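Long-range contacts in beta sliding clamp (Borrelia burgdorferi, PDB 6DJ8), which probably forms a ring-shaped head-to-tail homodimer around DNA that tethers DNA polymerases and other proteins and makes replication processive: residues 25-30 / 85-90; 203-208 / 384-389; 358-363 / 376-381. One frame throughout, in Å; residues are numbered along the deposited sequence. Where two conformers were deposited one is given.

Interaction 1 of 3, residues 25-30 / 85-90; sequences EIEKAK and NFYDAV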
loop_
_atom_site.group_PDB
_atom_site.type_symbol
_atom_site.label_atom_id
_atom_site.label_comp_id
_atom_site.label_asym_id
_atom_site.label_seq_id
_atom_site.Cartn_x
_atom_site.Cartn_y
_atom_site.Cartn_z
ATOM N N GLU A 25 15.355 -8.193 -14.427
ATOM C CA GLU A 25 15.299 -7.619 -15.771
ATOM C C GLU A 25 13.883 -7.642 -16.321
ATOM O O GLU A 25 13.483 -6.723 -17.039
ATOM C CB GLU A 25 16.245 -8.360 -16.715
ATOM C CG GLU A 25 17.709 -8.343 -16.302
ATOM C CD GLU A 25 18.335 -6.933 -16.237
ATOM O OE1 GLU A 25 17.667 -5.922 -16.553
ATOM O OE2 GLU A 25 19.523 -6.855 -15.871
ATOM N N ILE A 26 13.102 -8.685 -16.001
ATOM C CA ILE A 26 11.711 -8.685 -16.437
ATOM C C ILE A 26 10.944 -7.563 -15.743
ATOM O O ILE A 26 10.108 -6.885 -16.353
ATOM C CB ILE A 26 11.043 -10.050 -16.157
ATOM C CG1 ILE A 26 11.583 -11.149 -17.059
ATOM C CG2 ILE A 26 9.559 -9.939 -16.374
ATOM C CD1 ILE A 26 11.237 -12.545 -16.470
ATOM N N GLU A 27 11.168 -7.397 -14.442
ATOM C CA GLU A 27 10.506 -6.324 -13.705
ATOM C C GLU A 27 10.805 -4.973 -14.339
ATOM O O GLU A 27 9.897 -4.157 -14.537
ATOM C CB GLU A 27 10.945 -6.360 -12.235
ATOM C CG GLU A 27 10.163 -5.460 -11.293
ATOM C CD GLU A 27 10.715 -4.045 -11.263
ATOM O OE1 GLU A 27 11.910 -3.861 -11.589
ATOM O OE2 GLU A 27 9.951 -3.116 -10.927
ATOM N N LYS A 28 12.067 -4.746 -14.714
ATOM C CA LYS A 28 12.441 -3.497 -15.370
ATOM C C LYS A 28 11.765 -3.370 -16.723
ATOM O O LYS A 28 11.107 -2.363 -17.001
ATOM C CB LYS A 28 13.965 -3.432 -15.528
ATOM C CG LYS A 28 14.697 -3.187 -14.206
ATOM C CD LYS A 28 16.181 -3.416 -14.364
ATOM C CE LYS A 28 16.899 -3.269 -13.027
ATOM N NZ LYS A 28 18.385 -3.259 -13.181
ATOM N N ALA A 29 11.877 -4.411 -17.565
ATOM C CA ALA A 29 11.376 -4.318 -18.937
ATOM C C ALA A 29 9.876 -4.069 -18.960
ATOM O O ALA A 29 9.376 -3.296 -19.785
ATOM C CB ALA A 29 11.714 -5.595 -19.722
ATOM N N LYS A 30 9.135 -4.709 -18.059
ATOM C CA LYS A 30 7.691 -4.563 -18.121
ATOM C C LYS A 30 7.228 -3.246 -17.529
ATOM O O LYS A 30 6.036 -2.946 -17.577
ATOM C CB LYS A 30 7.003 -5.747 -17.422
ATOM C CG LYS A 30 6.832 -5.608 -15.936
ATOM C CD LYS A 30 6.372 -6.940 -15.322
ATOM C CE LYS A 30 5.241 -6.739 -14.318
ATOM N NZ LYS A 30 5.580 -5.773 -13.245
ATOM N N ASN A 85 2.573 -12.637 -16.746
ATOM C CA ASN A 85 2.645 -14.069 -16.456
ATOM C C ASN A 85 4.089 -14.539 -16.335
ATOM O O ASN A 85 4.422 -15.318 -15.436
ATOM C CB ASN A 85 1.920 -14.873 -17.530
ATOM C CG ASN A 85 0.424 -14.682 -17.485
ATOM O OD1 ASN A 85 -0.107 -14.096 -16.543
ATOM N ND2 ASN A 85 -0.270 -15.182 -18.504
ATOM N N PHE A 86 4.960 -14.074 -17.229
ATOM C CA PHE A 86 6.354 -14.496 -17.181
ATOM C C PHE A 86 7.008 -14.049 -15.887
ATOM O O PHE A 86 7.756 -14.807 -15.261
ATOM C CB PHE A 86 7.107 -13.919 -18.387
ATOM C CG PHE A 86 8.450 -14.535 -18.610
ATOM C CD1 PHE A 86 8.684 -15.861 -18.292
ATOM C CD2 PHE A 86 9.493 -13.778 -19.120
ATOM C CE1 PHE A 86 9.926 -16.429 -18.494
ATOM C CE2 PHE A 86 10.731 -14.344 -19.332
ATOM C CZ PHE A 86 10.946 -15.677 -19.012
ATOM N N TYR A 87 6.747 -12.807 -15.479
ATOM C CA TYR A 87 7.245 -12.323 -14.199
ATOM C C TYR A 87 6.726 -13.182 -13.053
ATOM O O TYR A 87 7.476 -13.530 -12.133
ATOM C CB TYR A 87 6.824 -10.863 -14.006
ATOM C CG TYR A 87 7.385 -10.219 -12.764
ATOM C CD1 TYR A 87 8.755 -10.139 -12.573
ATOM C CD2 TYR A 87 6.551 -9.684 -11.782
ATOM C CE1 TYR A 87 9.296 -9.545 -11.440
ATOM C CE2 TYR A 87 7.084 -9.081 -10.631
ATOM C CZ TYR A 87 8.461 -9.015 -10.480
ATOM O OH TYR A 87 9.029 -8.431 -9.377
ATOM N N ASP A 88 5.436 -13.510 -13.076
ATOM C CA ASP A 88 4.881 -14.346 -12.015
ATOM C C ASP A 88 5.577 -15.697 -11.962
ATOM O O ASP A 88 5.929 -16.183 -10.876
ATOM C CB ASP A 88 3.381 -14.514 -12.224
ATOM C CG ASP A 88 2.605 -13.274 -11.831
ATOM O OD1 ASP A 88 3.205 -12.372 -11.217
ATOM O OD2 ASP A 88 1.402 -13.193 -12.146
ATOM N N ALA A 89 5.830 -16.296 -13.131
ATOM C CA ALA A 89 6.505 -17.590 -13.184
ATOM C C ALA A 89 7.854 -17.528 -12.491
ATOM O O ALA A 89 8.190 -18.383 -11.663
ATOM C CB ALA A 89 6.658 -18.034 -14.643
ATOM N N VAL A 90 8.649 -16.515 -12.823
ATOM C CA VAL A 90 9.984 -16.415 -12.261
ATOM C C VAL A 90 9.925 -16.093 -10.759
ATOM O O VAL A 90 10.752 -16.573 -9.975
ATOM C CB VAL A 90 10.776 -15.371 -13.079
ATOM C CG1 VAL A 90 12.046 -14.987 -12.386
ATOM C CG2 VAL A 90 11.030 -15.925 -14.508
#
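Ile26 and Tyr87 carry this contact, and they sit where the two helices come nearest, with CA atoms 6.2 Å apart. The two branches of Ile26 have different partners. Its CG2 methyl rests 3.7 Å from Tyr87 CB. The longer branch leaves beside the backbone N (chi1 -70°) and takes CD1 to Phe86. There CD1 lies over one face of the ring, 3.4 Å from Phe86 CD2, and the two side chains cross at about a right angle. The same methyl also meets Val90 CG2 at 3.9 Å. Ile26 is therefore gripped by three residues of one helix. Tyr87 takes the other side of the contact. Its side chain runs beside that of Glu27 in the same direction. Glu27 CB is 3.7 Å from Tyr87 CE1, and Glu27 CG is 3.7 Å from Tyr87 OH. The carboxylate of Glu27 turns away and hydrogen-bonds His230 of helix 223-231. Lys30 crosses the tyrosine at about a right angle, with its CE 4.1 Å from Tyr87 CD2. The contact is made by van der Waals packing, with Glu27 and Lys30 contributing their aliphatic carbons. Helix 83-92 also packs on Ile22 and Met23, one turn earlier in helix 19-29. Its far side reaches the second subunit, where Asn85 and Asp88 touch Arg324 of that subunit. The helix segments run nearly antiparallel, at 157°, with their axes 9.8 Å apart. This is the helix pair of the N-terminal clamp domain. In sliding clamps such pairs line the inner face of the ring, backed by the sheets.

Interaction 2 of 3, residues 203-208 / 384-389; sequences MSICKT and THLIMP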
loop_
_atom_site.group_PDB
_atom_site.type_symbol
_atom_site.label_atom_id
_atom_site.label_comp_id
_atom_site.label_asym_id
_atom_site.label_seq_id
_atom_site.Cartn_x
_atom_site.Cartn_y
_atom_site.Cartn_z
ATOM N N MET A 203 8.098 25.038 -12.972
ATOM C CA MET A 203 9.116 24.793 -13.978
ATOM C C MET A 203 10.454 24.503 -13.317
ATOM O O MET A 203 10.851 25.192 -12.372
ATOM C CB MET A 203 9.266 26.014 -14.923
ATOM C CG MET A 203 10.548 25.969 -15.765
ATOM S SD MET A 203 10.761 27.446 -16.835
ATOM C CE MET A 203 9.381 27.263 -17.922
ATOM N N SER A 204 11.159 23.503 -13.844
ATOM C CA SER A 204 12.529 23.193 -13.455
ATOM C C SER A 204 13.502 23.540 -14.588
ATOM O O SER A 204 13.201 23.338 -15.771
ATOM C CB SER A 204 12.650 21.721 -13.064
ATOM O OG SER A 204 12.063 21.476 -11.772
ATOM N N ILE A 205 14.656 24.090 -14.216
ATOM C CA ILE A 205 15.745 24.423 -15.131
ATOM C C ILE A 205 17.038 23.870 -14.550
ATOM O O ILE A 205 17.455 24.286 -13.462
ATOM C CB ILE A 205 15.872 25.943 -15.340
ATOM C CG1 ILE A 205 14.583 26.502 -15.932
ATOM C CG2 ILE A 205 17.058 26.255 -16.245
ATOM C CD1 ILE A 205 14.327 27.910 -15.573
ATOM N N CYS A 206 17.690 22.971 -15.283
ATOM C CA CYS A 206 18.943 22.349 -14.857
ATOM C C CYS A 206 19.998 22.637 -15.910
ATOM O O CYS A 206 19.901 22.143 -17.038
ATOM C CB CYS A 206 18.807 20.838 -14.707
ATOM S SG CYS A 206 17.911 20.321 -13.289
ATOM N N LYS A 207 20.998 23.423 -15.545
ATOM C CA LYS A 207 22.147 23.656 -16.403
ATOM C C LYS A 207 23.203 22.615 -16.062
ATOM O O LYS A 207 23.516 22.411 -14.884
ATOM C CB LYS A 207 22.683 25.074 -16.187
ATOM N N THR A 208 23.783 21.988 -17.083
ATOM C CA THR A 208 24.852 21.031 -16.852
ATOM C C THR A 208 26.181 21.723 -17.061
ATOM O O THR A 208 26.249 22.915 -17.364
ATOM C CB THR A 208 24.763 19.826 -17.787
ATOM O OG1 THR A 208 25.073 20.246 -19.127
ATOM C CG2 THR A 208 23.388 19.196 -17.733
ATOM N N THR A 384 17.278 25.735 -10.915
ATOM C CA THR A 384 16.260 26.720 -10.568
ATOM C C THR A 384 14.891 26.078 -10.693
ATOM O O THR A 384 14.615 25.394 -11.686
ATOM C CB THR A 384 16.347 27.948 -11.482
ATOM O OG1 THR A 384 17.591 28.594 -11.263
ATOM C CG2 THR A 384 15.227 28.918 -11.204
ATOM N N HIS A 385 14.037 26.296 -9.698
ATOM C CA HIS A 385 12.640 25.891 -9.774
ATOM C C HIS A 385 11.739 27.092 -9.523
ATOM O O HIS A 385 11.916 27.828 -8.540
ATOM C CB HIS A 385 12.305 24.768 -8.793
ATOM C CG HIS A 385 10.961 24.161 -9.038
ATOM N ND1 HIS A 385 10.728 23.230 -10.033
ATOM C CD2 HIS A 385 9.761 24.398 -8.452
ATOM C CE1 HIS A 385 9.449 22.891 -10.017
ATOM N NE2 HIS A 385 8.842 23.582 -9.064
ATOM N N LEU A 386 10.775 27.273 -10.411
ATOM C CA LEU A 386 9.848 28.390 -10.385
ATOM C C LEU A 386 8.445 27.860 -10.167
ATOM O O LEU A 386 8.072 26.827 -10.733
ATOM C CB LEU A 386 9.910 29.184 -11.690
ATOM C CG LEU A 386 11.290 29.688 -12.128
ATOM C CD1 LEU A 386 11.208 30.367 -13.504
ATOM C CD2 LEU A 386 11.899 30.664 -11.099
ATOM N N ILE A 387 7.673 28.572 -9.352
ATOM C CA ILE A 387 6.282 28.242 -9.093
ATOM C C ILE A 387 5.471 29.521 -9.214
ATOM O O ILE A 387 5.745 30.502 -8.509
ATOM C CB ILE A 387 6.087 27.607 -7.703
ATOM C CG1 ILE A 387 6.951 26.351 -7.564
ATOM C CG2 ILE A 387 4.618 27.283 -7.479
ATOM C CD1 ILE A 387 6.993 25.776 -6.151
ATOM N N MET A 388 4.484 29.513 -10.095
ATOM C CA MET A 388 3.608 30.672 -10.210
ATOM C C MET A 388 2.653 30.690 -9.019
ATOM O O MET A 388 2.094 29.644 -8.658
ATOM C CB MET A 388 2.837 30.653 -11.533
ATOM C CG MET A 388 2.157 31.977 -11.881
ATOM S SD MET A 388 3.310 33.338 -12.191
ATOM C CE MET A 388 2.203 34.692 -12.620
ATOM N N PRO A 389 2.476 31.826 -8.359
ATOM C CA PRO A 389 1.513 31.888 -7.260
ATOM C C PRO A 389 0.094 31.741 -7.777
ATOM O O PRO A 389 -0.208 32.009 -8.940
ATOM C CB PRO A 389 1.739 33.275 -6.640
ATOM C CG PRO A 389 2.304 34.101 -7.756
ATOM C CD PRO A 389 3.164 33.121 -8.522
#
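His385 ND1 donates to Ser204 OG over 2.8 Å. With CG opposite the backbone N (chi1 -169°), ND1 reaches Ser204. The hydroxyl lies almost in the plane of the imidazole, which helps to set the ring's rotation. Ser204 OG is also hydrogen-bonded to Arg166 O and Ser170 OG. Four backbone bonds join the strands. Met203 and Leu386 exchange two, Met203 N to Leu386 O and Leu386 N to Met203 O, both 2.9 Å. Ile205 and Thr384 exchange the other two, and Ile205 N to Thr384 O is 2.8 Å. Ser204 and His385 form the non-hydrogen-bonded pair between them. Met203 O also lies over one face of the His385 ring and takes a CA-H...O contact from His385 CA at 3.2 Å. The packing on the face of Met203, Ile205, Thr384 and Leu386 is looser. Leu386 CD1 is 4.5 Å from both Met203 SD and Ile205 CD1. Met203 also touches an apolar side chain of the bound peptide. The antiparallel pair sews the central domain to the C-terminal domain in one continuous sheet. Strand 192-198 flanks segment 203-208, and strand 373-376 flanks segment 384-389. Helix 157-167 packs on Ser204 and Cys206, and the Phe169 ring meets that of His385.

Interaction 3 of 3, residues 358-363 / 376-381; sequences FETSKI and SEPENF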
loop_
_atom_site.group_PDB
_atom_site.type_symbol
_atom_site.label_atom_id
_atom_site.label_comp_id
_atom_site.label_asym_id
_atom_site.label_seq_id
_atom_site.Cartn_x
_atom_site.Cartn_y
_atom_site.Cartn_z
ATOM N N PHE A 358 15.315 18.765 -3.089
ATOM C CA PHE A 358 16.464 19.529 -2.607
ATOM C C PHE A 358 17.301 18.689 -1.654
ATOM O O PHE A 358 16.773 17.850 -0.923
ATOM C CB PHE A 358 15.997 20.819 -1.921
ATOM C CG PHE A 358 15.640 21.906 -2.882
ATOM C CD1 PHE A 358 14.589 21.746 -3.764
ATOM C CD2 PHE A 358 16.338 23.102 -2.890
ATOM C CE1 PHE A 358 14.263 22.739 -4.659
ATOM C CE2 PHE A 358 16.009 24.105 -3.783
ATOM C CZ PHE A 358 14.971 23.921 -4.669
ATOM N N GLU A 359 18.623 18.872 -1.703
ATOM C CA GLU A 359 19.512 18.130 -0.820
ATOM C C GLU A 359 20.311 19.002 0.137
ATOM O O GLU A 359 21.109 18.461 0.907
ATOM C CB GLU A 359 20.496 17.281 -1.641
ATOM C CG GLU A 359 20.070 17.069 -3.075
ATOM C CD GLU A 359 20.944 16.079 -3.823
ATOM O OE1 GLU A 359 20.461 14.960 -4.097
ATOM O OE2 GLU A 359 22.105 16.418 -4.139
ATOM N N THR A 360 20.119 20.315 0.133
ATOM C CA THR A 360 20.861 21.179 1.038
ATOM C C THR A 360 20.139 21.310 2.374
ATOM O O THR A 360 18.959 20.992 2.504
ATOM C CB THR A 360 21.064 22.558 0.417
ATOM O OG1 THR A 360 19.842 22.979 -0.201
ATOM C CG2 THR A 360 22.149 22.494 -0.638
ATOM N N SER A 361 20.875 21.804 3.372
ATOM C CA SER A 361 20.308 22.055 4.693
ATOM C C SER A 361 19.247 23.145 4.639
ATOM O O SER A 361 18.236 23.072 5.346
ATOM C CB SER A 361 21.413 22.458 5.672
ATOM O OG SER A 361 21.028 22.199 7.009
ATOM N N LYS A 362 19.477 24.174 3.829
ATOM C CA LYS A 362 18.578 25.306 3.706
ATOM C C LYS A 362 18.139 25.457 2.255
ATOM O O LYS A 362 18.758 24.912 1.340
ATOM C CB LYS A 362 19.255 26.587 4.210
ATOM C CG LYS A 362 19.824 26.422 5.621
ATOM C CD LYS A 362 19.781 27.714 6.415
ATOM C CE LYS A 362 20.245 27.500 7.863
ATOM N NZ LYS A 362 19.070 27.309 8.803
ATOM N N ILE A 363 17.059 26.203 2.049
ATOM C CA ILE A 363 16.542 26.477 0.715
ATOM C C ILE A 363 16.332 27.978 0.566
ATOM O O ILE A 363 15.871 28.645 1.499
ATOM C CB ILE A 363 15.238 25.694 0.454
ATOM C CG1 ILE A 363 14.747 25.912 -0.972
ATOM C CG2 ILE A 363 14.167 26.096 1.448
ATOM C CD1 ILE A 363 13.471 25.113 -1.313
ATOM N N SER A 376 15.747 27.688 -4.979
ATOM C CA SER A 376 17.087 27.259 -5.329
ATOM C C SER A 376 17.827 26.845 -4.068
ATOM O O SER A 376 17.423 27.166 -2.944
ATOM C CB SER A 376 17.848 28.378 -6.042
ATOM O OG SER A 376 17.805 29.554 -5.258
ATOM N N GLU A 377 18.936 26.149 -4.278
ATOM C CA GLU A 377 19.908 25.727 -3.282
ATOM C C GLU A 377 21.007 26.779 -3.186
ATOM O O GLU A 377 21.435 27.314 -4.216
ATOM C CB GLU A 377 20.517 24.375 -3.653
ATOM C CG GLU A 377 19.584 23.192 -3.439
ATOM C CD GLU A 377 20.116 21.871 -4.000
ATOM O OE1 GLU A 377 20.886 21.906 -4.980
ATOM O OE2 GLU A 377 19.748 20.795 -3.472
ATOM N N PRO A 378 21.419 27.127 -1.964
ATOM C CA PRO A 378 22.579 28.015 -1.805
ATOM C C PRO A 378 23.811 27.401 -2.450
ATOM O O PRO A 378 24.060 26.200 -2.338
ATOM C CB PRO A 378 22.742 28.145 -0.286
ATOM C CG PRO A 378 21.350 27.943 0.257
ATOM C CD PRO A 378 20.787 26.871 -0.656
ATOM N N GLU A 379 24.571 28.247 -3.145
ATOM C CA GLU A 379 25.816 27.922 -3.836
ATOM C C GLU A 379 25.596 27.036 -5.055
ATOM O O GLU A 379 26.575 26.664 -5.712
ATOM C CB GLU A 379 26.853 27.262 -2.909
ATOM N N ASN A 380 24.355 26.689 -5.388
ATOM C CA ASN A 380 24.057 25.954 -6.608
ATOM C C ASN A 380 23.442 26.902 -7.628
ATOM O O ASN A 380 22.310 27.369 -7.452
ATOM C CB ASN A 380 23.114 24.791 -6.317
ATOM C CG ASN A 380 22.897 23.892 -7.514
ATOM O OD1 ASN A 380 23.364 24.167 -8.619
ATOM N ND2 ASN A 380 22.153 22.803 -7.298
ATOM N N PHE A 381 24.149 27.121 -8.729
ATOM C CA PHE A 381 23.675 28.022 -9.766
ATOM C C PHE A 381 23.222 27.257 -10.991
ATOM O O PHE A 381 22.917 27.867 -12.022
ATOM C CB PHE A 381 24.759 29.051 -10.093
ATOM C CG PHE A 381 25.189 29.826 -8.892
ATOM C CD1 PHE A 381 24.356 30.800 -8.357
ATOM C CD2 PHE A 381 26.381 29.543 -8.250
ATOM C CE1 PHE A 381 24.727 31.510 -7.225
ATOM C CE2 PHE A 381 26.758 30.250 -7.112
ATOM C CZ PHE A 381 25.930 31.235 -6.604
#
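Glu377 opens a type II beta turn that ends at Asn380, in the loop joining strand 373-376 to strand 383-387, and its side chain reaches back to segment 358-363. The Glu377 side chain is extended beyond CG (chi2 171°), which carries the carboxylate to the backbone of Glu359. Glu359 N donates to Glu377 OE2 over 2.8 Å, and the bond is almost straight at 177°. Glu377 OE2 also forms a salt bridge with Arg166. The other oxygen, Glu377 OE1, takes Asn380 ND2 at 2.8 Å, within the turn. Both oxygens are thus held, which fixes the carboxylate. It stands nearly perpendicular to the Phe358 ring. Glu377 CG touches Phe358 CD2 at 3.3 Å and Thr360 OG1 at 3.3 Å. The edge of the Phe358 ring meets the backbone of Ser376, with CE2 3.3 Å from Ser376 C. Thr360 OG1 donates a hydrogen bond to Lys362 O, 2.7 Å long. Glu359 OE2 and Glu377 OE2 are like charges 5.0 Å apart, not in contact. Lys162, which forms a salt bridge with Glu359, and Arg166 probably offset their repulsion. Ile363 CG1 packs on Ser376 O, and Ile363 CD1 sits over one face of the Phe358 ring, offset toward its rim. The contact closes one end of the antiparallel meander of strands 362-367, 373-376 and 383-387 in the C-terminal domain of the clamp.

How the interactions relate
Interactions 2 and 3 lie close together, with centres about 13 Å apart, and both reach the same sheet. Interaction 3 is nested in the loop that interaction 2 closes, and segments 376-381 and 384-389 are separated by two residues. Arg166 serves both: its carbonyl oxygen meets Ser204 and its guanidinium group meets Glu377. Interaction 2 touches the bound peptide through Met203 and Met388, at the junction of the central and C-terminal domains. Interaction 1 is remote, on the opposite side of the chain's centre. Its centre is about 37 Å from that of interaction 2 and about 39 Å from that of interaction 3. It reaches the second subunit instead.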